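Local coordinates for EmGH1 (Erythrobacter marinus, PDB 5Z87), which probably hydrolyses beta-glucosidic bonds as a family 3 glycoside hydrolase, and may also act on beta-xylosides and alpha-L-arabinofuranosides, at residues I715-R720 with K758-P763; G253-Q258 with F750-A755. All coordinates share one frame; numbering follows the deposited sequence.

Interaction 1: residues I715-R720 with K758-P763; sequences IASRAR and KLLVEP. With MG (magnesium ion), chain E.
At the magnesium site of the fibronectin type III-like domain, the loop after strand 703-713 is tied to the chain leaving strand 759-760 through Ser717 and Glu762. The carboxylate of Glu762 accepts from both the backbone N-H and the hydroxyl of Ser717. Its OE2 receives the backbone N of Ser717 at 3.0 Å on the syn lone pair, with an N-H...O angle of 144°, while OE1 accepts from Ser717 OG at 2.5 Å, so short that the exact length is doubtful. With CG anti to its own carbonyl carbon (chi1 -60°) and an extended chain beyond, Glu762 brings its carboxylate across to the loop. OE2 also passes 3.4 Å from Ala716 CA, and Leu760 CD1 lies 4.0 Å from Ser717 OG.

The magnesium ion is bound by Ile715 O at 2.1 Å, by four waters and by Asp713 OD1. Glu762 stays in the second shell: water 2 lies 3.0 Å from its OE2, water 3 donates to its backbone O, and water 4 to Pro763 O. With an alanine at Glu762, the N-H and hydroxyl of Ser717 would probably both lose their carboxylate acceptor, and water 2 its contact with OE2. The second subunit packs on this loop, with its Ala327 against Ile715. The arrangement is that of a six-ligand, largely hydrated magnesium site, whose waters 2, 3 and 4 contact second-shell oxygens of Glu762 and Pro763.

Interaction 2: residues G253-Q258 with F750-A755; sequences GPVEMQ and FGYRDA
Gln258, Ala755 and Val255 bury the most surface where helix 254-261, in the family 3 N-terminal TIM-barrel region, meets the short strand 752-753 and the turn after it in the fibronectin type III-like domain. Gln258 lies across Arg753 at about a right angle, its OE1 3.5 Å from Arg753 CD and the amide and guanidinium planes 61° apart. The side chain bends at chi2 (-71°), which lays the amide oxygen beside the aliphatic stem of Arg753, and its CG rests 3.4 Å from Asp754 O. The guanidinium has its own partner, NH1 donating to Gly757 O.

Val255 spreads its two methyls over the strand end. CG1, anti to the backbone N, comes to the edge of the Tyr752 ring near its plane, 4.1 Å from CE2, whereas CG2 faces the backbone N of Ala755. The Tyr752 hydroxyl is engaged beyond this contact, by Ser717. On the second subunit, Asp285 accepts bonds from the N-H groups of Val255 and Glu256 in the first turn of the helix.

Ala755 sets its CB 3.7 Å from Pro254 CB. Its carbonyl oxygen accepts hydrogen bonds from two waters: water 5 is shared with Pro254 O, and water 6 donates to Ala755 O at 2.7 Å and accepts from Gln258 NE2 at 3.0 Å.

In the fold
Both interactions draw on the two-stranded antiparallel sheet of 752-753 and 759-760, each using a different strand. Interaction 1 stays within the fibronectin type III-like domain and is a surface contact, small in area and made of charged and polar groups around a hydrated metal. Interaction 2 is partly buried, covers more than twice the surface, and joins that domain to the N-terminal region through methyl groups, aliphatic stems and bridging waters. Tyr752 links them through its side chain and through its backbone O, which accepts from Leu760 N. Their centres are about 9 Å apart, and both reach the second subunit, whose Asp285 meets Arg718 and helix 254-261.

Interaction 1: residues I715-R720 with K758-P763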
loop_
_atom_site.group_PDB
_atom_site.type_symbol
_atom_site.label_atom_id
_atom_site.label_comp_id
_atom_site.label_asym_id
_atom_site.label_seq_id
_atom_site.Cartn_x
_atom_site.Cartn_y
_atom_site.Cartn_z
ATOM N N ILE A 715 -18.790 -11.998 -13.366
ATOM C CA ILE A 715 -18.656 -13.015 -12.327
ATOM C C ILE A 715 -17.428 -13.846 -12.654
ATOM O O ILE A 715 -17.223 -14.231 -13.808
ATOM C CB ILE A 715 -19.905 -13.920 -12.238
ATOM C CG1 ILE A 715 -21.178 -13.091 -12.034
ATOM C CG2 ILE A 715 -19.727 -14.960 -11.144
ATOM C CD1 ILE A 715 -21.289 -12.450 -10.647
ATOM N N ALA A 716 -16.618 -14.139 -11.645
ATOM C CA ALA A 716 -15.393 -14.873 -11.900
ATOM C C ALA A 716 -15.008 -15.649 -10.648
ATOM O O ALA A 716 -15.387 -15.283 -9.530
ATOM C CB ALA A 716 -14.280 -13.920 -12.342
ATOM N N SER A 717 -14.244 -16.731 -10.848
ATOM C CA SER A 717 -13.880 -17.596 -9.726
ATOM C C SER A 717 -13.012 -16.859 -8.710
ATOM O O SER A 717 -13.016 -17.207 -7.519
ATOM C CB SER A 717 -13.174 -18.862 -10.234
ATOM O OG SER A 717 -12.103 -18.554 -11.126
ATOM N N ARG A 718 -12.266 -15.850 -9.165
ATOM C CA ARG A 718 -11.638 -14.838 -8.325
ATOM C C ARG A 718 -12.095 -13.453 -8.767
ATOM O O ARG A 718 -12.293 -13.205 -9.962
ATOM C CB ARG A 718 -10.122 -14.934 -8.392
ATOM C CG ARG A 718 -9.637 -16.206 -7.765
ATOM C CD ARG A 718 -8.242 -16.116 -7.298
ATOM N NE ARG A 718 -7.828 -17.378 -6.713
ATOM C CZ ARG A 718 -6.852 -17.512 -5.825
ATOM N NH1 ARG A 718 -6.178 -16.441 -5.383
ATOM N NH2 ARG A 718 -6.554 -18.728 -5.383
ATOM N N ALA A 719 -12.273 -12.557 -7.799
ATOM C CA ALA A 719 -12.775 -11.221 -8.097
ATOM C C ALA A 719 -11.841 -10.490 -9.059
ATOM O O ALA A 719 -10.628 -10.458 -8.857
ATOM C CB ALA A 719 -12.923 -10.433 -6.806
ATOM N N ARG A 720 -12.411 -9.892 -10.093
ATOM C CA ARG A 720 -11.652 -9.244 -11.149
ATOM C C ARG A 720 -11.973 -7.757 -11.195
ATOM O O ARG A 720 -12.981 -7.313 -10.630
ATOM C CB ARG A 720 -11.965 -9.902 -12.499
ATOM C CG ARG A 720 -11.464 -11.332 -12.561
ATOM C CD ARG A 720 -11.621 -11.926 -13.922
ATOM N NE ARG A 720 -10.974 -11.145 -14.978
ATOM C CZ ARG A 720 -10.956 -11.522 -16.256
ATOM N NH1 ARG A 720 -11.544 -12.661 -16.611
ATOM N NH2 ARG A 720 -10.374 -10.765 -17.179
ATOM N N LYS A 758 -2.250 -20.728 -15.402
ATOM C CA LYS A 758 -3.169 -21.387 -16.312
ATOM C C LYS A 758 -4.318 -20.449 -16.659
ATOM O O LYS A 758 -4.974 -19.899 -15.765
ATOM C CB LYS A 758 -3.690 -22.673 -15.669
ATOM C CG LYS A 758 -4.586 -23.538 -16.548
ATOM C CD LYS A 758 -5.337 -24.523 -15.667
ATOM C CE LYS A 758 -6.325 -25.351 -16.462
ATOM N NZ LYS A 758 -7.300 -26.032 -15.562
ATOM N N LEU A 759 -4.575 -20.280 -17.953
ATOM C CA LEU A 759 -5.655 -19.404 -18.382
ATOM C C LEU A 759 -7.007 -20.049 -18.098
ATOM O O LEU A 759 -7.306 -21.128 -18.612
ATOM C CB LEU A 759 -5.514 -19.086 -19.864
ATOM C CG LEU A 759 -6.603 -18.184 -20.445
ATOM C CD1 LEU A 759 -6.520 -16.741 -19.896
ATOM C CD2 LEU A 759 -6.483 -18.203 -21.960
ATOM N N LEU A 760 -7.821 -19.389 -17.281
ATOM C CA LEU A 760 -9.190 -19.811 -17.001
ATOM C C LEU A 760 -10.155 -18.971 -17.822
ATOM O O LEU A 760 -10.116 -17.740 -17.758
ATOM C CB LEU A 760 -9.527 -19.652 -15.518
ATOM C CG LEU A 760 -8.581 -20.348 -14.544
ATOM C CD1 LEU A 760 -8.965 -20.045 -13.075
ATOM C CD2 LEU A 760 -8.571 -21.847 -14.821
ATOM N N VAL A 761 -11.015 -19.633 -18.593
ATOM C CA VAL A 761 -12.121 -18.974 -19.276
ATOM C C VAL A 761 -13.404 -19.599 -18.751
ATOM O O VAL A 761 -13.566 -20.825 -18.789
ATOM C CB VAL A 761 -12.021 -19.094 -20.805
ATOM C CG1 VAL A 761 -13.022 -18.167 -21.471
ATOM C CG2 VAL A 761 -10.631 -18.738 -21.253
ATOM N N GLU A 762 -14.308 -18.764 -18.247
ATOM C CA GLU A 762 -15.467 -19.288 -17.563
ATOM C C GLU A 762 -16.757 -18.831 -18.233
ATOM O O GLU A 762 -16.843 -17.695 -18.715
ATOM C CB GLU A 762 -15.438 -18.857 -16.087
ATOM C CG GLU A 762 -14.176 -19.375 -15.371
ATOM C CD GLU A 762 -13.853 -18.675 -14.053
ATOM O OE1 GLU A 762 -12.907 -19.136 -13.389
ATOM O OE2 GLU A 762 -14.518 -17.680 -13.682
ATOM N N PRO A 763 -17.765 -19.694 -18.298
ATOM C CA PRO A 763 -19.057 -19.273 -18.850
ATOM C C PRO A 763 -19.603 -18.094 -18.068
ATOM O O PRO A 763 -19.383 -17.973 -16.860
ATOM C CB PRO A 763 -19.946 -20.514 -18.671
ATOM C CG PRO A 763 -19.000 -21.639 -18.427
ATOM C CD PRO A 763 -17.822 -21.050 -17.733
HETATM MG MG MG E . -17.261 -14.520 -15.853
HETATM O O HOH W 1 -18.998 -13.339 -16.049
HETATM O O HOH W 2 -15.374 -15.517 -15.633
HETATM O O HOH W 3 -17.146 -15.176 -17.942
HETATM O O HOH W 4 -18.172 -16.247 -15.166
#

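Interaction 2: residues G253-Q258 with F750-A755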
loop_
_atom_site.group_PDB
_atom_site.type_symbol
_atom_site.label_atom_id
_atom_site.label_comp_id
_atom_site.label_asym_id
_atom_site.label_seq_id
_atom_site.Cartn_x
_atom_site.Cartn_y
_atom_site.Cartn_z
ATOM N N GLY A 253 0.151 -10.831 -4.572
ATOM C CA GLY A 253 -0.353 -12.184 -4.570
ATOM C C GLY A 253 -0.070 -12.874 -5.895
ATOM O O GLY A 253 0.257 -12.223 -6.902
ATOM N N PRO A 254 -0.182 -14.208 -5.923
ATOM C CA PRO A 254 0.146 -14.938 -7.165
ATOM C C PRO A 254 -0.799 -14.649 -8.320
ATOM O O PRO A 254 -0.346 -14.606 -9.468
ATOM C CB PRO A 254 0.091 -16.413 -6.740
ATOM C CG PRO A 254 -0.710 -16.420 -5.448
ATOM C CD PRO A 254 -0.391 -15.117 -4.781
ATOM N N VAL A 255 -2.088 -14.420 -8.070
ATOM C CA VAL A 255 -2.982 -14.114 -9.180
ATOM C C VAL A 255 -2.732 -12.703 -9.692
ATOM O O VAL A 255 -2.661 -12.469 -10.907
ATOM C CB VAL A 255 -4.447 -14.323 -8.761
ATOM C CG1 VAL A 255 -5.367 -13.972 -9.901
ATOM C CG2 VAL A 255 -4.660 -15.774 -8.332
ATOM N N GLU A 256 -2.591 -11.744 -8.777
ATOM C CA GLU A 256 -2.166 -10.399 -9.147
ATOM C C GLU A 256 -0.869 -10.441 -9.963
ATOM O O GLU A 256 -0.768 -9.821 -11.025
ATOM C CB GLU A 256 -1.993 -9.557 -7.879
ATOM C CG GLU A 256 -1.506 -8.133 -8.130
ATOM C CD GLU A 256 -1.142 -7.399 -6.844
ATOM O OE1 GLU A 256 -1.023 -8.061 -5.799
ATOM O OE2 GLU A 256 -0.970 -6.159 -6.878
ATOM N N MET A 257 0.120 -11.208 -9.494
ATOM C CA MET A 257 1.385 -11.321 -10.220
ATOM C C MET A 257 1.177 -11.836 -11.644
ATOM O O MET A 257 1.765 -11.312 -12.597
ATOM C CB MET A 257 2.340 -12.229 -9.449
ATOM C CG MET A 257 3.630 -12.514 -10.178
ATOM S SD MET A 257 4.763 -11.113 -10.284
ATOM C CE MET A 257 5.347 -10.978 -8.609
ATOM N N GLN A 258 0.293 -12.821 -11.815
ATOM C CA GLN A 258 0.048 -13.404 -13.128
ATOM C C GLN A 258 -0.698 -12.457 -14.064
ATOM O O GLN A 258 -0.478 -12.499 -15.281
ATOM C CB GLN A 258 -0.739 -14.715 -12.978
ATOM C CG GLN A 258 0.127 -15.920 -12.573
ATOM C CD GLN A 258 1.051 -16.377 -13.704
ATOM O OE1 GLN A 258 0.767 -16.145 -14.873
ATOM N NE2 GLN A 258 2.151 -17.025 -13.356
ATOM N N PHE A 750 -10.713 -12.463 -22.364
ATOM C CA PHE A 750 -11.901 -12.671 -21.552
ATOM C C PHE A 750 -11.626 -13.445 -20.269
ATOM O O PHE A 750 -12.415 -13.355 -19.325
ATOM C CB PHE A 750 -12.944 -13.430 -22.360
ATOM C CG PHE A 750 -13.449 -12.687 -23.551
ATOM C CD1 PHE A 750 -13.737 -11.338 -23.469
ATOM C CD2 PHE A 750 -13.652 -13.346 -24.758
ATOM C CE1 PHE A 750 -14.232 -10.652 -24.564
ATOM C CE2 PHE A 750 -14.142 -12.672 -25.862
ATOM C CZ PHE A 750 -14.439 -11.324 -25.766
ATOM N N GLY A 751 -10.552 -14.231 -20.223
ATOM C CA GLY A 751 -10.231 -15.031 -19.069
ATOM C C GLY A 751 -9.153 -14.382 -18.228
ATOM O O GLY A 751 -8.763 -13.234 -18.436
ATOM N N TYR A 752 -8.665 -15.141 -17.251
ATOM C CA TYR A 752 -7.586 -14.669 -16.398
ATOM C C TYR A 752 -6.766 -15.876 -15.988
ATOM O O TYR A 752 -7.236 -17.012 -16.060
ATOM C CB TYR A 752 -8.123 -13.908 -15.177
ATOM C CG TYR A 752 -8.653 -14.800 -14.079
ATOM C CD1 TYR A 752 -9.915 -15.371 -14.160
ATOM C CD2 TYR A 752 -7.885 -15.066 -12.960
ATOM C CE1 TYR A 752 -10.390 -16.203 -13.144
ATOM C CE2 TYR A 752 -8.351 -15.878 -11.943
ATOM C CZ TYR A 752 -9.594 -16.440 -12.033
ATOM O OH TYR A 752 -10.021 -17.253 -11.002
ATOM N N ARG A 753 -5.534 -15.620 -15.557
ATOM C CA ARG A 753 -4.602 -16.680 -15.193
ATOM C C ARG A 753 -4.689 -16.982 -13.706
ATOM O O ARG A 753 -4.736 -16.059 -12.886
ATOM C CB ARG A 753 -3.179 -16.277 -15.572
ATOM C CG ARG A 753 -3.017 -16.094 -17.072
ATOM C CD ARG A 753 -1.552 -16.143 -17.491
ATOM N NE ARG A 753 -1.452 -15.941 -18.925
ATOM C CZ ARG A 753 -1.433 -16.932 -19.813
ATOM N NH1 ARG A 753 -1.478 -18.197 -19.410
ATOM N NH2 ARG A 753 -1.371 -16.657 -21.107
ATOM N N ASP A 754 -4.726 -18.273 -13.357
ATOM C CA ASP A 754 -4.765 -18.664 -11.951
ATOM C C ASP A 754 -3.370 -18.529 -11.338
ATOM O O ASP A 754 -2.420 -18.074 -11.985
ATOM C CB ASP A 754 -5.348 -20.072 -11.792
ATOM C CG ASP A 754 -4.432 -21.193 -12.329
ATOM O OD1 ASP A 754 -3.191 -21.037 -12.439
ATOM O OD2 ASP A 754 -4.984 -22.275 -12.619
ATOM N N ALA A 755 -3.221 -18.952 -10.079
ATOM C CA ALA A 755 -1.954 -18.744 -9.383
ATOM C C ALA A 755 -0.805 -19.508 -10.029
ATOM O O ALA A 755 0.359 -19.161 -9.797
ATOM C CB ALA A 755 -2.088 -19.130 -7.906
HETATM O O HOH W 5 2.204 -16.457 -9.653
HETATM O O HOH W 6 2.763 -18.708 -10.895
#